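PDB 6NQC: cyanophycinase-like exopeptidase from actinobacterium SCGC AAA027-L06, which probably hydrolyses peptide bonds as a serine peptidase of family S51, the family that includes cyanophycinase and dipeptidase E. Local coordinates for residues A[52-57]-A[111-116]; A[163-168]-A[206-211]; A[185-190]-A[212-217]. One frame throughout, in Å; residues are numbered along the deposited sequence.

Contact 1: A[52-57]-A[111-116]; sequences NGKKPI and VKDAAL
The backbones of Gly-53 to Ile-57 and Lys-112 to Leu-116 meet at a steep angle, their end-to-end directions 72° apart, and are joined by two bonds, from Ala-115 N to Lys-55 O (2.9 Å) and from Leu-116 N to Ile-57 O. Both segments are helix-to-strand connections of the alpha/beta fold, and the second bond opens the parallel pairing of strands 57-61 and 116-119. Before the crossing, a Schellman motif ends helix 39-51; its C-prime residue, Gly-53, has a positive phi at which a CB would press on the preceding carbonyl O, so glycine suits the place. Pro-56 then centres an inverse gamma turn, in which Ile-57 N also donates to Lys-55 O, giving that oxygen two donors.

Asp-113 makes the short side-chain bond across the contact. With CG anti to the backbone N (chi1 -174°), its carboxylate swings over to Lys-55, whose N-H reaches OD1 at 2.7 Å, nearly straight at 168° and on the syn side, though tilted out of the carboxylate plane. Lys-55 lies in an irregular connection, and the short, acidic side chain of Asp-113 reaches its backbone N-H across the gap. The other oxygen, OD2, rests against the aliphatic chain of Lys-55, 3.5 Å from CG.

Lys-54 uses its length differently. A bend at chi2 carries the chain across Asp-113 and lays CD 3.5 Å from OD1, while the ammonium makes a weak bond to Lys-112 O and also bonds to Ser-146 and Asn-143 near the end of helix 135-145. Small residues follow where the backbones draw together: Ala-115 CB fits beside Lys-55 O, and on the buried side Ile-57 CD1 packs against Ala-114 CB at 3.6 Å.

Contact 2: A[163-168]-A[206-211]; sequences HVPNFR and LDLPTD
Thr-210 and His-163 make the aromatic part of this contact, a CH-pi interaction in which the threonine methyl lies over one face of the imidazole. CG2 is 3.7 Å from the ring centroid and 15° off the normal, displaced toward the rim on the CE1 side. The two side chains cross at about a right angle. On threonine, chi1 of 52° sets CG2 anti to the carbonyl carbon, from where it covers the ring; OG1 itself lies 3.4 Å from His-163 ND1. A beta-branched residue suits this spot because branching at CB lets a methyl lie over the ring on a short side chain.

The apolar part joins Leu-208 to Pro-165. Both leucine methyls bear on the proline ring, CD1 at 3.8 Å and CD2 at 3.9 Å from Pro-165 CB, so the fork of the leucine straddles that corner of the ring. Compact and rigid, the proline gives it a smooth apolar surface as the chain leaves strand 163-164.

The polar bonds brace the turn. Leu-208 to Asp-211 form a type I beta turn, closed by Asp-211 N to Leu-208 O (3.1 Å); in return Leu-208 N donates to Asp-211 OD2 at 3.0 Å, approaching from above the carboxylate plane. The aspartate thus ties both ends of the turn that presents Thr-210. Its carboxylate also makes salt bridges, through OD1 to Arg-185 NE and through OD2 to Lys-244 NZ.

The contact therefore joins the end of the two-stranded sheet 163-164/175-176 to the turn leading from helix 199-205 into strand 213-217. Helix 199-205 packs on Pro-165 through Ile-204 and Leu-205, and Arg-185 of strand 184-187 touches both Pro-165 and Leu-208.

Contact 3: A[185-190]-A[212-217]; sequences RVIPHF and SILIGI
Ile-215 O accepts the shortest backbone bond here, from Ile-187 N at 2.8 Å, and is also approached by Val-186 CA in a CA-H...O contact. This is one rung of a parallel ladder in a beta-alpha-beta unit: strands 184-187 and 213-217 are joined through helix 199-205. Arg-185 and Ile-187 each donate and accept on the ladder.

On one face Val-186 meets Ile-215 and Ile-217; its CG1 lies 3.8 Å from Ile-217 CD1, and Leu-28 of strand 26-29 packs on the same side. Branched aliphatic residues suit such a buried strand face.

On the other face Leu-214 CD1 sits over the centre of the Arg-185 guanidinium, 3.5 Å from CZ. A bend at chi3 (76°) turns the flat group so that one face meets this methyl, the two side chains running side by side. NE forms a salt bridge with Asp-211 and NH2 donates to Leu-205 O, which holds the flat group in place and probably offsets much of the buried charge.

Beyond the strand, His-189 hydrogen-bonds to Glu-219 and more weakly to Ser-154, an arrangement consistent with the catalytic triad of a serine peptidase. Phe-190 N returns to Ile-217 O at 3.0 Å, from above the carbonyl plane. Its ring takes the room left by Gly-216, where a CB would clash, and CD1 lies 3.7 Å from Gly-216 CA.

In the fold
Contacts 2 and 3 are neighbours, their centres about 11 Å apart, whereas contact 1 lies across the chain's centre, about 28 Å from contact 3 between centres. Contact 3 is the most deeply buried, a regular parallel ladder that carries the putative catalytic histidine just past its strand end. Contact 2 joins the small two-stranded sheet to the last turn of that crossover and relies on side-chain packing; the salt bridge between Asp-211 and Arg-185 couples the two. Contact 1, partly buried, lies at the entry to two strands of the large mixed sheet, and combines backbone bonds with a carboxylate and lysine chains near the surface. Along the chain contact 1 closes first, while the segments of contacts 2 and 3 alternate.

Contact 1: A[52-57]-A[111-116]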
loop_
_atom_site.group_PDB
_atom_site.type_symbol
_atom_site.label_atom_id
_atom_site.label_comp_id
_atom_site.label_asym_id
_atom_site.label_seq_id
_atom_site.Cartn_x
_atom_site.Cartn_y
_atom_site.Cartn_z
ATOM N N ASN A 52 -2.389 -14.513 -12.645
ATOM C CA ASN A 52 -2.406 -15.526 -11.606
ATOM C C ASN A 52 -3.784 -16.125 -11.372
ATOM O O ASN A 52 -3.937 -16.914 -10.437
ATOM C CB ASN A 52 -1.862 -14.929 -10.294
ATOM C CG ASN A 52 -0.358 -14.804 -10.290
ATOM O OD1 ASN A 52 0.340 -15.599 -10.914
ATOM N ND2 ASN A 52 0.164 -13.813 -9.576
ATOM N N GLY A 53 -4.779 -15.781 -12.189
ATOM C CA GLY A 53 -6.089 -16.398 -12.109
ATOM C C GLY A 53 -7.123 -15.716 -11.237
ATOM O O GLY A 53 -8.150 -16.339 -10.928
ATOM N N LYS A 54 -6.882 -14.479 -10.793
ATOM C CA LYS A 54 -7.825 -13.778 -9.932
ATOM C C LYS A 54 -8.868 -13.045 -10.768
ATOM O O LYS A 54 -8.602 -12.654 -11.904
ATOM C CB LYS A 54 -7.075 -12.781 -9.037
ATOM C CG LYS A 54 -6.122 -13.418 -8.058
ATOM C CD LYS A 54 -6.866 -14.182 -6.983
ATOM C CE LYS A 54 -5.884 -14.704 -5.917
ATOM N NZ LYS A 54 -6.667 -15.327 -4.799
ATOM N N LYS A 55 -10.045 -12.853 -10.196
ATOM C CA LYS A 55 -11.059 -12.057 -10.856
ATOM C C LYS A 55 -10.493 -10.696 -11.244
ATOM O O LYS A 55 -9.798 -10.053 -10.436
ATOM C CB LYS A 55 -12.267 -11.827 -9.949
ATOM C CG LYS A 55 -13.181 -13.025 -9.751
ATOM C CD LYS A 55 -14.434 -12.584 -8.987
ATOM C CE LYS A 55 -15.022 -13.711 -8.136
ATOM N NZ LYS A 55 -16.514 -13.560 -7.969
ATOM N N PRO A 56 -10.835 -10.181 -12.405
ATOM C CA PRO A 56 -10.262 -8.889 -12.857
ATOM C C PRO A 56 -10.924 -7.672 -12.209
ATOM O O PRO A 56 -11.462 -6.798 -12.843
ATOM C CB PRO A 56 -10.539 -8.944 -14.371
ATOM C CG PRO A 56 -11.883 -9.665 -14.462
ATOM C CD PRO A 56 -11.790 -10.748 -13.386
ATOM N N ILE A 57 -10.858 -7.619 -10.868
ATOM C CA ILE A 57 -11.438 -6.480 -10.150
ATOM C C ILE A 57 -10.329 -5.639 -9.505
ATOM O O ILE A 57 -9.269 -6.147 -9.136
ATOM C CB ILE A 57 -12.475 -6.897 -9.074
ATOM C CG1 ILE A 57 -11.876 -7.935 -8.138
ATOM C CG2 ILE A 57 -13.774 -7.417 -9.724
ATOM C CD1 ILE A 57 -12.620 -8.016 -6.834
ATOM N N VAL A 111 -12.611 -9.972 -0.826
ATOM C CA VAL A 111 -11.172 -9.742 -0.892
ATOM C C VAL A 111 -10.403 -11.004 -1.222
ATOM O O VAL A 111 -9.204 -10.940 -1.517
ATOM C CB VAL A 111 -10.599 -9.170 0.419
ATOM C CG1 VAL A 111 -11.112 -7.743 0.616
ATOM C CG2 VAL A 111 -10.959 -10.061 1.609
ATOM N N LYS A 112 -11.059 -12.156 -1.181
ATOM C CA LYS A 112 -10.368 -13.418 -1.324
ATOM C C LYS A 112 -10.168 -13.821 -2.776
ATOM O O LYS A 112 -9.423 -14.770 -3.039
ATOM C CB LYS A 112 -11.125 -14.533 -0.578
ATOM C CG LYS A 112 -11.026 -14.391 0.934
ATOM C CD LYS A 112 -11.480 -15.637 1.656
ATOM C CE LYS A 112 -12.514 -15.296 2.721
ATOM N NZ LYS A 112 -12.305 -16.055 3.997
ATOM N N ASP A 113 -10.791 -13.115 -3.719
ATOM C CA ASP A 113 -10.489 -13.320 -5.154
ATOM C C ASP A 113 -10.484 -11.971 -5.883
ATOM O O ASP A 113 -11.460 -11.574 -6.524
ATOM C CB ASP A 113 -11.499 -14.299 -5.763
ATOM C CG ASP A 113 -11.176 -14.675 -7.190
ATOM O OD1 ASP A 113 -10.234 -14.091 -7.774
ATOM O OD2 ASP A 113 -11.891 -15.551 -7.713
ATOM N N ALA A 114 -9.355 -11.265 -5.807
ATOM C CA ALA A 114 -9.252 -9.926 -6.377
ATOM C C ALA A 114 -7.910 -9.782 -7.073
ATOM O O ALA A 114 -6.873 -10.075 -6.477
ATOM C CB ALA A 114 -9.457 -8.859 -5.288
ATOM N N ALA A 115 -7.925 -9.320 -8.331
ATOM C CA ALA A 115 -6.663 -9.119 -9.036
ATOM C C ALA A 115 -5.797 -8.045 -8.366
ATOM O O ALA A 115 -4.556 -8.154 -8.339
ATOM C CB ALA A 115 -6.890 -8.727 -10.484
ATOM N N LEU A 116 -6.426 -7.002 -7.852
ATOM C CA LEU A 116 -5.701 -5.980 -7.098
ATOM C C LEU A 116 -6.510 -5.531 -5.892
ATOM O O LEU A 116 -7.715 -5.258 -5.985
ATOM C CB LEU A 116 -5.379 -4.768 -8.005
ATOM C CG LEU A 116 -4.861 -3.473 -7.389
ATOM C CD1 LEU A 116 -3.531 -3.657 -6.655
ATOM C CD2 LEU A 116 -4.698 -2.394 -8.420
#

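Contact 2: A[163-168]-A[206-211]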
loop_
_atom_site.group_PDB
_atom_site.type_symbol
_atom_site.label_atom_id
_atom_site.label_comp_id
_atom_site.label_asym_id
_atom_site.label_seq_id
_atom_site.Cartn_x
_atom_site.Cartn_y
_atom_site.Cartn_z
ATOM N N HIS A 163 5.853 -1.847 11.919
ATOM C CA HIS A 163 5.588 -0.733 12.816
ATOM C C HIS A 163 5.369 0.559 12.051
ATOM O O HIS A 163 5.956 0.777 10.983
ATOM C CB HIS A 163 6.729 -0.552 13.809
ATOM C CG HIS A 163 6.920 -1.752 14.679
ATOM N ND1 HIS A 163 7.613 -2.855 14.252
ATOM C CD2 HIS A 163 6.423 -2.060 15.901
ATOM C CE1 HIS A 163 7.577 -3.775 15.198
ATOM N NE2 HIS A 163 6.851 -3.320 16.201
ATOM N N VAL A 164 4.550 1.423 12.642
ATOM C CA VAL A 164 4.183 2.709 12.051
ATOM C C VAL A 164 4.626 3.796 13.021
ATOM O O VAL A 164 4.160 3.805 14.166
ATOM C CB VAL A 164 2.677 2.816 11.776
ATOM C CG1 VAL A 164 2.364 4.166 11.222
ATOM C CG2 VAL A 164 2.229 1.661 10.813
ATOM N N PRO A 165 5.491 4.736 12.611
ATOM C CA PRO A 165 6.007 5.738 13.569
ATOM C C PRO A 165 4.910 6.673 14.034
ATOM O O PRO A 165 4.045 7.068 13.256
ATOM C CB PRO A 165 7.032 6.518 12.753
ATOM C CG PRO A 165 6.538 6.329 11.308
ATOM C CD PRO A 165 6.009 4.963 11.252
ATOM N N ASN A 166 4.962 7.025 15.308
ATOM C CA ASN A 166 4.019 7.973 15.903
ATOM C C ASN A 166 4.758 9.227 16.352
ATOM O O ASN A 166 5.388 9.236 17.426
ATOM C CB ASN A 166 3.257 7.349 17.071
ATOM C CG ASN A 166 2.036 8.171 17.475
ATOM O OD1 ASN A 166 2.040 9.398 17.362
ATOM N ND2 ASN A 166 0.997 7.500 17.952
ATOM N N PHE A 167 4.613 10.305 15.552
ATOM C CA PHE A 167 5.289 11.568 15.854
ATOM C C PHE A 167 4.822 12.172 17.164
ATOM O O PHE A 167 5.573 12.887 17.830
ATOM C CB PHE A 167 5.040 12.670 14.807
ATOM C CG PHE A 167 5.070 12.210 13.417
ATOM C CD1 PHE A 167 4.122 12.652 12.514
ATOM C CD2 PHE A 167 6.046 11.327 13.008
ATOM C CE1 PHE A 167 4.140 12.211 11.227
ATOM C CE2 PHE A 167 6.072 10.875 11.715
ATOM C CZ PHE A 167 5.126 11.323 10.816
ATOM N N ARG A 168 3.556 11.974 17.504
ATOM C CA ARG A 168 2.990 12.597 18.688
ATOM C C ARG A 168 3.535 11.991 19.966
ATOM O O ARG A 168 3.312 12.566 21.040
ATOM C CB ARG A 168 1.457 12.487 18.632
ATOM C CG ARG A 168 0.784 13.620 17.794
ATOM C CD ARG A 168 -0.145 13.091 16.665
ATOM N NE ARG A 168 0.611 12.456 15.575
ATOM C CZ ARG A 168 0.507 11.169 15.213
ATOM N NH1 ARG A 168 -0.330 10.332 15.849
ATOM N NH2 ARG A 168 1.271 10.707 14.214
ATOM N N LEU A 206 12.383 9.134 10.798
ATOM C CA LEU A 206 13.606 8.641 10.167
ATOM C C LEU A 206 14.297 7.516 10.921
ATOM O O LEU A 206 15.281 6.978 10.411
ATOM C CB LEU A 206 14.589 9.796 9.968
ATOM C CG LEU A 206 14.201 10.752 8.833
ATOM C CD1 LEU A 206 15.048 12.011 8.836
ATOM C CD2 LEU A 206 14.316 9.985 7.510
ATOM N N ASP A 207 13.825 7.137 12.111
ATOM C CA ASP A 207 14.648 6.221 12.923
ATOM C C ASP A 207 13.783 5.591 14.003
ATOM O O ASP A 207 13.585 6.188 15.067
ATOM C CB ASP A 207 15.843 6.970 13.527
ATOM C CG ASP A 207 16.677 6.131 14.438
ATOM O OD1 ASP A 207 16.567 4.877 14.373
ATOM O OD2 ASP A 207 17.438 6.740 15.225
ATOM N N LEU A 208 13.304 4.376 13.721
ATOM C CA LEU A 208 12.602 3.557 14.681
ATOM C C LEU A 208 13.480 2.406 15.121
ATOM O O LEU A 208 14.257 1.860 14.313
ATOM C CB LEU A 208 11.290 2.979 14.139
ATOM C CG LEU A 208 10.242 4.029 13.738
ATOM C CD1 LEU A 208 8.999 3.288 13.142
ATOM C CD2 LEU A 208 9.787 4.870 14.905
ATOM N N PRO A 209 13.346 1.977 16.384
ATOM C CA PRO A 209 14.211 0.899 16.900
ATOM C C PRO A 209 13.907 -0.447 16.284
ATOM O O PRO A 209 14.686 -1.380 16.475
ATOM C CB PRO A 209 13.898 0.879 18.400
ATOM C CG PRO A 209 12.464 1.383 18.486
ATOM C CD PRO A 209 12.329 2.412 17.367
ATOM N N THR A 210 12.786 -0.568 15.563
ATOM C CA THR A 210 12.391 -1.796 14.895
ATOM C C THR A 210 12.819 -1.844 13.430
ATOM O O THR A 210 12.553 -2.840 12.754
ATOM C CB THR A 210 10.874 -1.957 15.021
ATOM O OG1 THR A 210 10.226 -0.749 14.573
ATOM C CG2 THR A 210 10.490 -2.205 16.495
ATOM N N ASP A 211 13.515 -0.815 12.946
ATOM C CA ASP A 211 13.866 -0.713 11.538
ATOM C C ASP A 211 14.953 -1.713 11.141
ATOM O O ASP A 211 15.817 -2.099 11.934
ATOM C CB ASP A 211 14.397 0.688 11.204
ATOM C CG ASP A 211 13.305 1.717 10.996
ATOM O OD1 ASP A 211 12.131 1.362 10.731
ATOM O OD2 ASP A 211 13.647 2.927 11.129
#

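Contact 3: A[185-190]-A[212-217]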
loop_
_atom_site.group_PDB
_atom_site.type_symbol
_atom_site.label_atom_id
_atom_site.label_comp_id
_atom_site.label_asym_id
_atom_site.label_seq_id
_atom_site.Cartn_x
_atom_site.Cartn_y
_atom_site.Cartn_z
ATOM N N ARG A 185 10.696 -0.543 5.676
ATOM C CA ARG A 185 9.698 0.467 6.008
ATOM C C ARG A 185 9.826 1.648 5.054
ATOM O O ARG A 185 10.928 2.008 4.628
ATOM C CB ARG A 185 9.865 0.927 7.438
ATOM C CG ARG A 185 8.928 2.071 7.829
ATOM C CD ARG A 185 9.019 2.291 9.355
ATOM N NE ARG A 185 10.221 2.978 9.828
ATOM C CZ ARG A 185 10.409 4.297 9.853
ATOM N NH1 ARG A 185 9.508 5.140 9.353
ATOM N NH2 ARG A 185 11.540 4.767 10.327
ATOM N N VAL A 186 8.689 2.293 4.787
ATOM C CA VAL A 186 8.553 3.322 3.769
ATOM C C VAL A 186 8.178 4.655 4.410
ATOM O O VAL A 186 7.217 4.741 5.189
ATOM C CB VAL A 186 7.460 2.949 2.738
ATOM C CG1 VAL A 186 7.086 4.161 1.858
ATOM C CG2 VAL A 186 7.892 1.742 1.947
ATOM N N ILE A 187 8.866 5.712 3.990
ATOM C CA ILE A 187 8.441 7.081 4.208
ATOM C C ILE A 187 7.867 7.594 2.877
ATOM O O ILE A 187 8.632 7.722 1.910
ATOM C CB ILE A 187 9.593 7.964 4.694
ATOM C CG1 ILE A 187 10.114 7.392 6.008
ATOM C CG2 ILE A 187 9.090 9.366 4.898
ATOM C CD1 ILE A 187 11.434 7.970 6.474
ATOM N N PRO A 188 6.569 7.850 2.795
ATOM C CA PRO A 188 5.971 8.319 1.536
ATOM C C PRO A 188 6.126 9.825 1.400
ATOM O O PRO A 188 6.694 10.461 2.246
ATOM C CB PRO A 188 4.504 7.935 1.687
ATOM C CG PRO A 188 4.246 7.962 3.197
ATOM C CD PRO A 188 5.565 7.589 3.848
ATOM N N HIS A 189 5.577 10.380 0.301
ATOM C CA HIS A 189 5.585 11.831 0.093
ATOM C C HIS A 189 6.983 12.370 0.399
ATOM O O HIS A 189 7.111 13.424 1.055
ATOM C CB HIS A 189 4.587 12.555 1.007
ATOM C CG HIS A 189 3.149 12.211 0.754
ATOM N ND1 HIS A 189 2.396 12.808 -0.230
ATOM C CD2 HIS A 189 2.312 11.384 1.408
ATOM C CE1 HIS A 189 1.169 12.319 -0.202
ATOM N NE2 HIS A 189 1.098 11.440 0.780
ATOM N N PHE A 190 8.032 11.631 0.026
ATOM C CA PHE A 190 9.329 11.886 0.645
ATOM C C PHE A 190 9.858 13.290 0.354
ATOM O O PHE A 190 10.529 13.896 1.200
ATOM C CB PHE A 190 10.357 10.896 0.164
ATOM C CG PHE A 190 11.646 10.935 0.942
ATOM C CD1 PHE A 190 11.709 10.459 2.235
ATOM C CD2 PHE A 190 12.786 11.424 0.369
ATOM C CE1 PHE A 190 12.883 10.482 2.924
ATOM C CE2 PHE A 190 13.992 11.427 1.082
ATOM C CZ PHE A 190 14.016 10.975 2.340
ATOM N N SER A 212 14.914 -2.114 9.881
ATOM C CA SER A 212 16.055 -2.759 9.235
ATOM C C SER A 212 16.433 -1.846 8.073
ATOM O O SER A 212 17.281 -0.969 8.227
ATOM C CB SER A 212 15.729 -4.179 8.782
ATOM O OG SER A 212 15.316 -4.967 9.895
ATOM N N ILE A 213 15.745 -2.004 6.920
ATOM C CA ILE A 213 15.928 -1.166 5.748
ATOM C C ILE A 213 14.830 -0.108 5.727
ATOM O O ILE A 213 13.629 -0.412 5.902
ATOM C CB ILE A 213 15.914 -1.987 4.441
ATOM C CG1 ILE A 213 17.087 -2.945 4.397
ATOM C CG2 ILE A 213 15.863 -1.015 3.223
ATOM C CD1 ILE A 213 16.980 -3.968 3.319
ATOM N N LEU A 214 15.241 1.133 5.536
ATOM C CA LEU A 214 14.344 2.280 5.513
ATOM C C LEU A 214 14.478 2.946 4.161
ATOM O O LEU A 214 15.598 3.286 3.738
ATOM C CB LEU A 214 14.692 3.284 6.615
ATOM C CG LEU A 214 13.859 4.552 6.653
ATOM C CD1 LEU A 214 12.391 4.177 7.012
ATOM C CD2 LEU A 214 14.380 5.574 7.643
ATOM N N ILE A 215 13.340 3.188 3.504
ATOM C CA ILE A 215 13.377 3.815 2.190
ATOM C C ILE A 215 12.399 4.964 2.168
ATOM O O ILE A 215 11.382 4.970 2.885
ATOM C CB ILE A 215 13.040 2.840 1.035
ATOM C CG1 ILE A 215 11.591 2.358 1.094
ATOM C CG2 ILE A 215 13.985 1.667 1.127
ATOM C CD1 ILE A 215 11.171 1.513 -0.121
ATOM N N GLY A 216 12.681 5.923 1.300
ATOM C CA GLY A 216 11.760 7.002 1.014
ATOM C C GLY A 216 11.279 6.894 -0.419
ATOM O O GLY A 216 12.054 6.561 -1.320
ATOM N N ILE A 217 10.000 7.180 -0.621
ATOM C CA ILE A 217 9.386 7.165 -1.951
ATOM C C ILE A 217 8.790 8.545 -2.179
ATOM O O ILE A 217 7.931 8.992 -1.407
ATOM C CB ILE A 217 8.327 6.063 -2.078
ATOM C CG1 ILE A 217 8.982 4.693 -1.789
ATOM C CG2 ILE A 217 7.719 6.062 -3.491
ATOM C CD1 ILE A 217 7.975 3.517 -1.827
#